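Local coordinates for putative Oleoyl-[acyl-carrier protein] thioesterase (Lactobacillus plantarum, PDB 2OWN), which probably hydrolyses the thioester of fatty acyl chains carried on acyl-carrier protein, oleoyl among them, to release free fatty acids, at residues H16-Y20 with Y21-R25; A29-T32 with T33-D36; Y166-F170 with F171-P175; R177-N181 with A182-D186; D190-A194 with T195-Q199. All coordinates share one frame; numbering follows the deposited sequence. Where two conformers were deposited one is given.

Contact 1 (H16-Y20 with Y21-R25)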
# COMPACT_ATOMS: atom_id res chain seq x y z
N HIS B 16 -1.41 1.30 -16.24
CA HIS B 16 -0.82 1.21 -14.89
C HIS B 16 0.08 -0.02 -14.79
O HIS B 16 -0.36 -1.14 -15.09
CB HIS B 16 -1.90 1.15 -13.80
CG HIS B 16 -1.33 1.05 -12.41
ND1 HIS B 16 -0.92 2.16 -11.70
CD2 HIS B 16 -1.05 -0.02 -11.63
CE1 HIS B 16 -0.43 1.78 -10.54
NE2 HIS B 16 -0.50 0.46 -10.47
N ARG B 17 1.29 0.21 -14.30
CA ARG B 17 2.29 -0.81 -14.08
C ARG B 17 2.04 -1.30 -12.65
O ARG B 17 2.17 -0.52 -11.69
CB ARG B 17 3.70 -0.24 -14.30
CG ARG B 17 4.87 -1.13 -13.97
CD ARG B 17 5.25 -1.15 -12.49
NE ARG B 17 6.40 -2.00 -12.34
CZ ARG B 17 7.67 -1.63 -12.45
NH1 ARG B 17 8.07 -0.36 -12.70
NH2 ARG B 17 8.58 -2.57 -12.28
N ILE B 18 1.76 -2.60 -12.52
CA ILE B 18 1.52 -3.24 -11.22
C ILE B 18 2.90 -3.46 -10.58
O ILE B 18 3.75 -4.12 -11.19
CB ILE B 18 0.79 -4.59 -11.35
CG1 ILE B 18 -0.59 -4.44 -12.00
CG2 ILE B 18 0.63 -5.31 -9.97
CD1 ILE B 18 -1.64 -3.70 -11.17
N THR B 19 3.13 -2.85 -9.42
CA THR B 19 4.40 -2.95 -8.68
C THR B 19 4.35 -4.13 -7.71
O THR B 19 3.26 -4.60 -7.36
CB THR B 19 4.71 -1.65 -7.89
OG1 THR B 19 3.71 -1.43 -6.89
CG2 THR B 19 4.75 -0.44 -8.82
N TYR B 20 5.53 -4.58 -7.27
CA TYR B 20 5.67 -5.68 -6.28
C TYR B 20 4.90 -5.36 -4.96
O TYR B 20 4.27 -6.24 -4.36
CB TYR B 20 7.17 -6.03 -6.00
CG TYR B 20 7.88 -4.98 -5.17
CD1 TYR B 20 8.49 -3.86 -5.78
CD2 TYR B 20 7.87 -5.05 -3.75
CE1 TYR B 20 9.09 -2.86 -4.98
CE2 TYR B 20 8.44 -4.06 -2.96
CZ TYR B 20 9.05 -2.97 -3.58
OH TYR B 20 9.62 -2.03 -2.82
N TYR B 21 4.97 -4.08 -4.54
CA TYR B 21 4.31 -3.58 -3.31
C TYR B 21 2.79 -3.47 -3.40
O TYR B 21 2.14 -3.35 -2.37
CB TYR B 21 4.97 -2.29 -2.77
CG TYR B 21 4.94 -1.06 -3.65
CD1 TYR B 21 3.87 -0.14 -3.58
CD2 TYR B 21 6.01 -0.78 -4.53
CE1 TYR B 21 3.86 1.05 -4.38
CE2 TYR B 21 6.02 0.39 -5.34
CZ TYR B 21 4.94 1.30 -5.26
OH TYR B 21 4.98 2.43 -6.03
N GLU B 22 2.24 -3.48 -4.62
CA GLU B 22 0.79 -3.53 -4.88
C GLU B 22 0.29 -5.01 -4.92
O GLU B 22 -0.92 -5.23 -5.06
CB GLU B 22 0.45 -2.82 -6.19
CG GLU B 22 0.55 -1.30 -6.11
CD GLU B 22 0.43 -0.59 -7.46
OE1 GLU B 22 0.38 -1.25 -8.52
OE2 GLU B 22 0.41 0.66 -7.46
N CYS B 23 1.20 -5.99 -4.81
CA CYS B 23 0.89 -7.41 -4.85
C CYS B 23 1.09 -8.08 -3.50
O CYS B 23 1.77 -7.55 -2.62
CB CYS B 23 1.81 -8.13 -5.85
SG CYS B 23 1.63 -7.58 -7.52
N ASP B 24 0.49 -9.27 -3.39
CA ASP B 24 0.58 -10.13 -2.21
C ASP B 24 1.82 -11.03 -2.43
O ASP B 24 2.60 -10.84 -3.40
CB ASP B 24 -0.77 -10.87 -1.92
CG ASP B 24 -1.21 -11.86 -3.02
OD1 ASP B 24 -0.40 -12.41 -3.77
OD2 ASP B 24 -2.44 -12.09 -3.10
N ARG B 25 1.99 -12.01 -1.54
CA ARG B 25 3.12 -12.98 -1.64
C ARG B 25 3.13 -13.90 -2.89
O ARG B 25 4.20 -14.42 -3.22
CB ARG B 25 3.29 -13.80 -0.35
CG ARG B 25 2.09 -14.68 0.07
CD ARG B 25 2.45 -15.58 1.24
NE ARG B 25 3.54 -16.50 0.89
CZ ARG B 25 4.14 -17.38 1.70
NH1 ARG B 25 3.78 -17.54 2.99
NH2 ARG B 25 5.13 -18.12 1.20

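Contact 2 (A29-T32 with T33-D36)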
# COMPACT_ATOMS: atom_id res chain seq x y z
N ALA B 29 -1.76 -8.85 -7.83
CA ALA B 29 -2.38 -7.67 -7.22
C ALA B 29 -3.43 -8.04 -6.18
O ALA B 29 -4.17 -9.01 -6.36
CB ALA B 29 -3.03 -6.77 -8.29
N THR B 30 -3.46 -7.29 -5.08
CA THR B 30 -4.42 -7.49 -4.02
C THR B 30 -5.73 -6.80 -4.41
O THR B 30 -5.75 -5.99 -5.37
CB THR B 30 -3.95 -6.85 -2.70
OG1 THR B 30 -3.85 -5.43 -2.87
CG2 THR B 30 -2.58 -7.42 -2.25
N LEU B 31 -6.81 -7.11 -3.68
CA LEU B 31 -8.12 -6.43 -3.88
C LEU B 31 -8.03 -4.94 -3.56
O LEU B 31 -8.72 -4.14 -4.20
CB LEU B 31 -9.27 -7.06 -3.05
CG LEU B 31 -9.90 -8.33 -3.61
CD1 LEU B 31 -10.80 -9.03 -2.59
CD2 LEU B 31 -10.66 -7.99 -4.90
N THR B 32 -7.22 -4.59 -2.54
CA THR B 32 -6.93 -3.19 -2.15
C THR B 32 -6.38 -2.45 -3.38
O THR B 32 -6.95 -1.42 -3.76
CB THR B 32 -5.95 -3.12 -0.96
OG1 THR B 32 -6.47 -3.93 0.11
CG2 THR B 32 -5.75 -1.68 -0.48
N THR B 33 -5.37 -3.04 -4.04
CA THR B 33 -4.79 -2.49 -5.29
C THR B 33 -5.80 -2.37 -6.44
O THR B 33 -5.79 -1.36 -7.14
CB THR B 33 -3.57 -3.30 -5.78
OG1 THR B 33 -2.53 -3.14 -4.83
CG2 THR B 33 -3.05 -2.85 -7.20
N LEU B 34 -6.65 -3.40 -6.61
CA LEU B 34 -7.68 -3.45 -7.68
C LEU B 34 -8.63 -2.25 -7.56
O LEU B 34 -8.84 -1.55 -8.56
CB LEU B 34 -8.48 -4.76 -7.67
CG LEU B 34 -9.38 -5.02 -8.88
CD1 LEU B 34 -8.53 -5.22 -10.13
CD2 LEU B 34 -10.26 -6.22 -8.65
N ILE B 35 -9.15 -2.01 -6.35
CA ILE B 35 -10.02 -0.83 -6.07
C ILE B 35 -9.21 0.47 -6.17
O ILE B 35 -9.73 1.46 -6.72
CB ILE B 35 -10.77 -0.95 -4.71
CG1 ILE B 35 -11.71 -2.15 -4.71
CG2 ILE B 35 -11.56 0.32 -4.37
CD1 ILE B 35 -12.82 -2.14 -5.76
N ASP B 36 -7.98 0.47 -5.64
CA ASP B 36 -7.06 1.65 -5.72
C ASP B 36 -6.88 2.19 -7.16
O ASP B 36 -7.06 3.40 -7.39
CB ASP B 36 -5.66 1.36 -5.12
CG ASP B 36 -5.59 1.43 -3.59
OD1 ASP B 36 -6.43 2.06 -2.91
OD2 ASP B 36 -4.58 0.88 -3.07

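Contact 3 (Y166-F170 with F171-P175). With SO4 (sulfate ion), chain C.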
# COMPACT_ATOMS: atom_id res chain seq x y z
N TYR B 166 -8.92 -5.23 14.26
CA TYR B 166 -8.01 -4.35 13.49
C TYR B 166 -8.20 -2.92 13.98
O TYR B 166 -9.34 -2.51 14.24
CB TYR B 166 -8.25 -4.42 11.99
CG TYR B 166 -8.02 -5.77 11.38
CD1 TYR B 166 -6.74 -6.13 10.91
CD2 TYR B 166 -9.06 -6.71 11.27
CE1 TYR B 166 -6.50 -7.41 10.33
CE2 TYR B 166 -8.83 -8.00 10.68
CZ TYR B 166 -7.56 -8.33 10.23
OH TYR B 166 -7.35 -9.56 9.68
N HIS B 167 -7.10 -2.19 14.10
CA HIS B 167 -7.09 -0.78 14.52
C HIS B 167 -6.89 0.05 13.25
O HIS B 167 -6.08 -0.33 12.39
CB HIS B 167 -5.99 -0.53 15.54
CG HIS B 167 -6.17 -1.32 16.80
ND1 HIS B 167 -5.73 -2.62 16.93
CD2 HIS B 167 -6.73 -0.99 17.98
CE1 HIS B 167 -6.03 -3.06 18.14
NE2 HIS B 167 -6.63 -2.09 18.80
N VAL B 168 -7.63 1.16 13.15
CA VAL B 168 -7.56 2.07 12.00
C VAL B 168 -6.28 2.90 12.20
O VAL B 168 -6.13 3.55 13.23
CB VAL B 168 -8.80 2.98 11.85
CG1 VAL B 168 -8.69 3.90 10.63
CG2 VAL B 168 -10.05 2.13 11.74
N ARG B 169 -5.38 2.85 11.21
CA ARG B 169 -4.09 3.56 11.24
C ARG B 169 -4.13 4.92 10.59
O ARG B 169 -5.08 5.24 9.87
CB ARG B 169 -3.03 2.74 10.51
CG ARG B 169 -2.77 1.45 11.15
CD ARG B 169 -1.91 0.62 10.28
NE ARG B 169 -1.76 -0.67 10.91
CZ ARG B 169 -1.36 -1.79 10.31
NH1 ARG B 169 -1.03 -1.86 9.02
NH2 ARG B 169 -1.31 -2.89 11.05
N PHE B 170 -3.07 5.70 10.85
CA PHE B 170 -2.90 7.05 10.28
C PHE B 170 -2.88 6.96 8.74
O PHE B 170 -3.66 7.68 8.11
CB PHE B 170 -1.66 7.77 10.82
CG PHE B 170 -1.48 9.15 10.28
CD1 PHE B 170 -2.28 10.20 10.77
CD2 PHE B 170 -0.53 9.42 9.27
CE1 PHE B 170 -2.13 11.52 10.26
CE2 PHE B 170 -0.36 10.73 8.75
CZ PHE B 170 -1.17 11.79 9.24
N PHE B 171 -2.09 6.03 8.17
CA PHE B 171 -2.02 5.86 6.69
C PHE B 171 -3.31 5.33 6.02
O PHE B 171 -3.39 5.39 4.79
CB PHE B 171 -0.78 5.06 6.20
CG PHE B 171 0.58 5.60 6.65
CD1 PHE B 171 0.84 7.00 6.79
CD2 PHE B 171 1.67 4.71 6.75
CE1 PHE B 171 2.13 7.48 7.17
CE2 PHE B 171 2.97 5.17 7.12
CZ PHE B 171 3.20 6.56 7.33
N ASP B 172 -4.28 4.81 6.79
CA ASP B 172 -5.60 4.41 6.25
C ASP B 172 -6.45 5.62 5.79
O ASP B 172 -7.31 5.45 4.92
CB ASP B 172 -6.41 3.55 7.24
CG ASP B 172 -5.75 2.22 7.56
OD1 ASP B 172 -5.12 1.61 6.69
OD2 ASP B 172 -5.93 1.74 8.69
N ILE B 173 -6.21 6.81 6.37
CA ILE B 173 -6.91 8.06 6.04
C ILE B 173 -6.15 8.68 4.85
O ILE B 173 -5.06 9.21 5.05
CB ILE B 173 -7.04 9.05 7.25
CG1 ILE B 173 -7.99 8.52 8.34
CG2 ILE B 173 -7.62 10.40 6.82
CD1 ILE B 173 -7.60 7.24 9.06
N ASP B 174 -6.72 8.60 3.64
CA ASP B 174 -6.07 9.12 2.39
C ASP B 174 -6.26 10.68 2.27
O ASP B 174 -6.94 11.27 3.12
CB ASP B 174 -6.52 8.26 1.16
CG ASP B 174 -7.93 8.57 0.67
OD1 ASP B 174 -8.82 8.86 1.49
OD2 ASP B 174 -8.16 8.47 -0.56
N PRO B 175 -5.63 11.36 1.25
CA PRO B 175 -5.69 12.83 1.03
C PRO B 175 -6.98 13.65 1.23
O PRO B 175 -6.87 14.83 1.55
CB PRO B 175 -5.20 12.96 -0.42
CG PRO B 175 -4.14 11.92 -0.47
CD PRO B 175 -4.72 10.76 0.24
S SO4 C . -3.70 -4.48 14.04
O1 SO4 C . -4.61 -3.52 13.45
O2 SO4 C . -4.22 -5.84 13.86
O3 SO4 C . -2.40 -4.44 13.44
O4 SO4 C . -3.58 -4.18 15.47
O HOH W 1 -5.61 -0.54 9.79
O HOH W 2 -2.95 9.53 6.42

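Contact 4 (R177-N181 with A182-D186)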
# COMPACT_ATOMS: atom_id res chain seq x y z
N ARG B 177 -9.10 13.40 3.81
CA ARG B 177 -9.38 13.37 5.27
C ARG B 177 -10.46 12.32 5.72
O ARG B 177 -11.22 12.55 6.68
CB ARG B 177 -9.69 14.80 5.79
CG ARG B 177 -8.60 15.84 5.48
CD ARG B 177 -8.98 17.22 6.01
N HIS B 178 -10.50 11.19 5.01
CA HIS B 178 -11.43 10.06 5.27
C HIS B 178 -10.73 8.70 5.08
O HIS B 178 -9.80 8.62 4.26
CB HIS B 178 -12.66 10.11 4.35
CG HIS B 178 -13.47 11.36 4.47
ND1 HIS B 178 -13.35 12.42 3.60
CD2 HIS B 178 -14.41 11.73 5.38
CE1 HIS B 178 -14.18 13.38 3.95
NE2 HIS B 178 -14.83 12.99 5.03
N VAL B 179 -11.18 7.67 5.80
CA VAL B 179 -10.61 6.30 5.72
C VAL B 179 -10.97 5.69 4.36
O VAL B 179 -12.15 5.42 4.11
CB VAL B 179 -11.07 5.36 6.87
CG1 VAL B 179 -10.56 3.92 6.70
CG2 VAL B 179 -10.58 5.91 8.20
N ASN B 180 -9.94 5.48 3.52
CA ASN B 180 -10.03 4.92 2.16
C ASN B 180 -10.72 3.54 2.17
O ASN B 180 -10.30 2.66 2.94
CB ASN B 180 -8.61 4.86 1.53
CG ASN B 180 -8.54 4.28 0.10
OD1 ASN B 180 -9.53 4.12 -0.60
ND2 ASN B 180 -7.30 4.01 -0.33
N ASN B 181 -11.80 3.41 1.36
CA ASN B 181 -12.57 2.15 1.25
C ASN B 181 -11.76 0.92 0.83
O ASN B 181 -12.10 -0.18 1.21
CB ASN B 181 -13.81 2.30 0.35
CG ASN B 181 -14.89 3.19 0.96
OD1 ASN B 181 -14.64 4.02 1.83
ND2 ASN B 181 -16.11 3.02 0.48
N ALA B 182 -10.69 1.13 0.05
CA ALA B 182 -9.79 0.06 -0.43
C ALA B 182 -9.10 -0.70 0.72
O ALA B 182 -8.93 -1.91 0.62
CB ALA B 182 -8.74 0.60 -1.40
N HIS B 183 -8.74 0.02 1.80
CA HIS B 183 -8.10 -0.58 3.00
C HIS B 183 -8.97 -1.57 3.77
O HIS B 183 -8.42 -2.35 4.54
CB HIS B 183 -7.48 0.47 3.94
CG HIS B 183 -6.27 1.13 3.36
ND1 HIS B 183 -5.13 0.42 3.05
CD2 HIS B 183 -6.01 2.42 3.06
CE1 HIS B 183 -4.23 1.24 2.56
NE2 HIS B 183 -4.73 2.46 2.56
N TYR B 184 -10.30 -1.54 3.58
CA TYR B 184 -11.23 -2.53 4.18
C TYR B 184 -10.82 -3.95 3.71
O TYR B 184 -10.90 -4.87 4.51
CB TYR B 184 -12.70 -2.27 3.85
CG TYR B 184 -13.41 -1.11 4.55
CD1 TYR B 184 -12.98 0.23 4.41
CD2 TYR B 184 -14.61 -1.34 5.26
CE1 TYR B 184 -13.70 1.32 5.03
CE2 TYR B 184 -15.34 -0.26 5.88
CZ TYR B 184 -14.87 1.06 5.75
OH TYR B 184 -15.55 2.09 6.35
N PHE B 185 -10.38 -4.09 2.44
CA PHE B 185 -9.87 -5.38 1.88
C PHE B 185 -8.65 -5.94 2.61
O PHE B 185 -8.45 -7.16 2.61
CB PHE B 185 -9.65 -5.33 0.36
CG PHE B 185 -10.92 -5.24 -0.41
CD1 PHE B 185 -11.69 -6.42 -0.61
CD2 PHE B 185 -11.39 -4.03 -0.94
CE1 PHE B 185 -12.91 -6.39 -1.33
CE2 PHE B 185 -12.61 -3.98 -1.68
CZ PHE B 185 -13.37 -5.16 -1.87
N ASP B 186 -7.83 -5.05 3.21
CA ASP B 186 -6.68 -5.46 4.04
C ASP B 186 -7.18 -6.27 5.24
O ASP B 186 -6.61 -7.30 5.55
CB ASP B 186 -5.87 -4.28 4.64
CG ASP B 186 -5.29 -3.32 3.59
OD1 ASP B 186 -5.11 -3.69 2.42
OD2 ASP B 186 -4.99 -2.17 3.98
O HOH W 3 -14.67 4.66 6.31

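Contact 5 (D190-A194 with T195-Q199)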
# COMPACT_ATOMS: atom_id res chain seq x y z
N ASP B 190 -7.20 -10.50 5.16
CA ASP B 190 -6.33 -10.96 6.27
C ASP B 190 -7.09 -11.77 7.36
O ASP B 190 -6.45 -12.51 8.10
CB ASP B 190 -5.54 -9.82 6.93
CG ASP B 190 -4.55 -10.32 7.96
OD1 ASP B 190 -3.65 -11.10 7.56
OD2 ASP B 190 -4.74 -10.01 9.15
N THR B 191 -8.43 -11.61 7.48
CA THR B 191 -9.26 -12.42 8.42
C THR B 191 -9.09 -13.93 8.12
O THR B 191 -9.02 -14.73 9.06
CB THR B 191 -10.77 -12.07 8.38
OG1 THR B 191 -10.95 -10.67 8.60
CG2 THR B 191 -11.58 -12.86 9.44
N LEU B 192 -8.98 -14.27 6.83
CA LEU B 192 -8.77 -15.64 6.36
C LEU B 192 -7.28 -16.02 6.56
O LEU B 192 -6.41 -15.15 6.37
CB LEU B 192 -9.13 -15.78 4.88
CG LEU B 192 -10.58 -15.44 4.48
CD1 LEU B 192 -10.71 -15.36 2.96
CD2 LEU B 192 -11.56 -16.44 5.08
N PRO B 193 -6.99 -17.30 6.88
CA PRO B 193 -5.59 -17.69 7.11
C PRO B 193 -4.81 -17.86 5.79
O PRO B 193 -5.42 -18.08 4.73
CB PRO B 193 -5.74 -19.03 7.84
CG PRO B 193 -6.96 -19.61 7.27
CD PRO B 193 -7.89 -18.47 7.02
N ALA B 194 -3.48 -17.74 5.88
CA ALA B 194 -2.56 -17.91 4.72
C ALA B 194 -2.73 -19.28 4.02
O ALA B 194 -2.61 -19.33 2.79
CB ALA B 194 -1.08 -17.69 5.13
N THR B 195 -3.05 -20.34 4.78
CA THR B 195 -3.33 -21.71 4.23
C THR B 195 -4.53 -21.70 3.25
O THR B 195 -4.53 -22.47 2.29
CB THR B 195 -3.54 -22.79 5.32
OG1 THR B 195 -4.62 -22.40 6.18
CG2 THR B 195 -2.27 -23.00 6.14
N PHE B 196 -5.53 -20.85 3.53
CA PHE B 196 -6.69 -20.66 2.64
C PHE B 196 -6.26 -19.79 1.44
O PHE B 196 -6.51 -20.15 0.29
CB PHE B 196 -7.88 -20.02 3.36
CG PHE B 196 -9.08 -19.80 2.47
CD1 PHE B 196 -9.21 -18.60 1.74
CD2 PHE B 196 -10.05 -20.80 2.32
CE1 PHE B 196 -10.30 -18.40 0.86
CE2 PHE B 196 -11.18 -20.61 1.45
CZ PHE B 196 -11.30 -19.40 0.72
N LEU B 197 -5.69 -18.61 1.74
CA LEU B 197 -5.27 -17.61 0.71
C LEU B 197 -4.28 -18.12 -0.32
O LEU B 197 -4.39 -17.75 -1.49
CB LEU B 197 -4.74 -16.33 1.38
CG LEU B 197 -5.72 -15.54 2.26
CD1 LEU B 197 -5.00 -14.42 3.00
CD2 LEU B 197 -6.89 -15.01 1.44
N LEU B 198 -3.33 -18.96 0.12
CA LEU B 198 -2.32 -19.56 -0.77
C LEU B 198 -2.84 -20.67 -1.71
O LEU B 198 -2.09 -21.05 -2.61
CB LEU B 198 -1.09 -20.04 0.03
CG LEU B 198 -0.24 -18.91 0.65
CD1 LEU B 198 0.75 -19.49 1.67
CD2 LEU B 198 0.48 -18.05 -0.42
N GLN B 199 -4.07 -21.17 -1.52
CA GLN B 199 -4.66 -22.20 -2.42
C GLN B 199 -6.06 -21.81 -2.95
O GLN B 199 -6.88 -22.69 -3.29
CB GLN B 199 -4.62 -23.56 -1.70
CG GLN B 199 -4.70 -24.76 -2.66
CD GLN B 199 -4.37 -26.10 -2.06
OE1 GLN B 199 -3.99 -26.22 -0.88
NE2 GLN B 199 -4.52 -27.13 -2.87

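Contact 1 (H16-Y20 with Y21-R25)
Y21 turns the edge of its ring toward the face of Y20, a T-shaped pair with centroids 5.4 Å apart and planes at 81°. It does so a few residues after strand 12-17 ends, where the chain curls into a short 3-10 turn. CG of Y21 stands between its own N and carbonyl carbon (chi1 62°), which swings the ring back over T19. There T19 OG1 lies 3.1 Å above the ring, close to its centre, and T19 CB adds a CH-pi contact. E22 also reaches backward, extended beyond CG, until OE1 is 2.7 Å from H16 NE2. That bond is nearly straight, at 172°; it runs in the imidazole plane and meets the carboxylate on its syn side. OE1 takes a second, weak bond from T19 N at 3.3 Å. The turn itself is closed by E22 N to T19 O and C23 N to Y20 O, both 3.1 Å. Beyond the segments, Y20 OH bonds to D36 O of the second subunit, and Y21 OH and E22 OE2 exchange bonds with E22 and Y21 of that subunit. With H16 and T19 N on OE1 and Y21 of the second subunit on OE2, the carboxylate of E22 is held in a fixed rotation.

Contact 2 (A29-T32 with T33-D36)
D36 N donates to T32 O at 2.9 Å, one of three successive i to i+4 bonds that open helix 31-48. The others are L34 N to T30 O at 3.0 Å and I35 N to L31 O at 3.1 Å. T30 is the N-cap. Its hydroxyl lies between its own N and carbonyl carbon (chi1 64°), and from there OG1 accepts T33 N at 3.1 Å along a straight path of 168°. The T30 and T33 side chains cross at about a right angle.

T33 OG1 and T32 OG1 both sit beside their own backbone N, yet their partners differ: T33 OG1 bonds to E22 O in the preceding turn, T32 OG1 to D186 OD1 and A182 O of the C-terminal half. D36 runs alongside T32, pointing the same way, with its carboxylate carbon CG 3.2 Å from T32 O. Its OD1 has a weak bond from N180 ND2.

Packing takes over on the remaining sides. T33 CG2 rests 4.1 Å from A29 CB beside P76. L31 and L34 meet obliquely through their CD2 methyls, 4.2 Å apart, and with I35 they face strand 61-72, while L31 and I35 also touch F185. F171 of the second subunit lies on T30 and T32.

The first turn thus sets leucine and isoleucine side chains against strand 61-72 and F185, and its hydroxyls toward polar partners. Each of the three threonine hydroxyls has a hydrogen-bond partner, which would offset the cost of burying them: one caps the helix, one ties it to the turn before it, one to the C-terminal domain.

Contact 3 (Y166-F170 with F171-P175)
R169 and D172 close a tight turn at the end of strand 162-167, in the C-terminal hot-dog domain, by bonding to each other twice. D172 folds its carboxylate back so that OD2 accepts R169 N at 2.8 Å and 164°, approached from above the carboxylate plane. In return D172 N donates to R169 O at 3.2 Å, and I173 N to F170 O continues the turn. OD2 has a second donor, a water 2.6 Å away that also bridges to H167 O, so two hydrogens grip this oxygen. A second water joins F170 O to I173 O and lies above one face of the F170 ring, toward its rim.

The apolar side of the turn is held by I173, whose CD1 meets V168 CG1 at 3.8 Å, roughly at right angles. F171 meets the edge of the F170 ring, CD1 to F170 CD2, and packs on T30 of the second subunit.

At the strand end, a sulfate, probably from the crystallisation liquor, takes an almost linear bond from H167 N to O1 (2.9 Å, 177°) and another from H167 ND1 to O4 (3.0 Å). R169, extended from CG to NE, adds a weak bond through NH2. H167 N of the second subunit binds the same ion.

Around the turn, V168 packs on V219 of strand 218-227, V168 and D172 lie against W187 of helix 184-191, and I173 rests on V179 of the neighbouring strand 178-179.

Contact 4 (R177-N181 with A182-D186)
N180 makes an Asx turn with A182 where the short strand 178-179 gives way to the run-in of helix 184-191. N180 OD1 accepts A182 N at 3.3 Å, the bond straight at 165°, though the donor stands well above the amide plane. CG of N180 is anti to its N (chi1 180°), which keeps the amide beside the carbonyl end where A182 lies. The backbone turns with it: N180 O accepts H183 N, and N181 O accepts Y184 N, each at 3.3 Å. This is the lead into the helix of the C-terminal hot-dog domain, which lies next to helix 31-48 of the N-terminal one; F185 packs on that helix and on V205 and V207 of strand 200-209. H183 crosses N180 at about a right angle, CD2 coming 3.9 Å from N180 CB with the ring nearly perpendicular to the amide. On its other side ND1 donates to the syn side of D186 OD2 at 2.8 Å, close to the imidazole plane, which holds the ring's rotation. Y184 also reaches back: its CD1 is 3.3 Å from N181 O, and its hydroxyl bonds to V213 N and to a water 2.7 Å from OH that reaches V179 O weakly.

Contact 5 (D190-A194 with T195-Q199)
L192 brings CD1 to within 3.7 Å of F196 CE1, where helix 184-191 of the C-terminal hot-dog domain has ended and the short helix 194-197 starts, with P193 as its N-cap residue. This inner side is the tight part of the contact. L192 CD1 also comes 4.1 Å from L197 CD2, so one methyl touches two side chains a residue apart. F196, with CG anti to its N (chi1 180°), sends its ring among strands 218-227 and 233-241, onto I225, V234 and T236; it also stacks on H200 and meets W254 edge-to-face. L192 reaches I225 and W254 as well.

The backbone makes this corner firm. P193 O takes L197 N at 3.0 Å, plus a weak second bond from F196 N. A194 O takes L198 N at 2.8 Å, and the side chain of L198 folds down over the same oxygen, CG lying 3.2 Å from A194 O. The proline ring packs against the first turn, with CD 4.0 Å from F196 CB.

Going round the helix the packing thins. A194 CB and L198 CD1 are 4.3 Å apart, and what lies over them is F170 of the second subunit, against which L197 packs too. A194 N is bonded to Y215 OH of that subunit. T195 is on the solvent side and touches a neighbouring molecule of the crystal; within the contact its hydroxyl finds mainly the proline ring, T195 OG1 standing 3.8 Å from P193 CG.

Contacts 1 and 2 lie one after the other in the N-terminal domain and join where E22 O meets T33 OG1 at 2.7 Å. Contact 2 then bridges to the C-terminal domain: T32 OG1 is 2.7 Å from D186 OD1 of contact 4. Contacts 3 and 4, centres about 7 Å apart, each contribute one short strand (173-174, 178-179) to a small antiparallel pair, linked by D172 O to N180 N at 3.0 Å. Contact 5 begins at the end of the helix that contact 4 starts, takes Y166 OH of contact 3 on D190 OD2 (2.7 Å), and touches contact 1 through L198 CD2 and R25 CD (3.6 Å). All five touch the second subunit, which shares the sulfate; that ion does not by itself mark an active site.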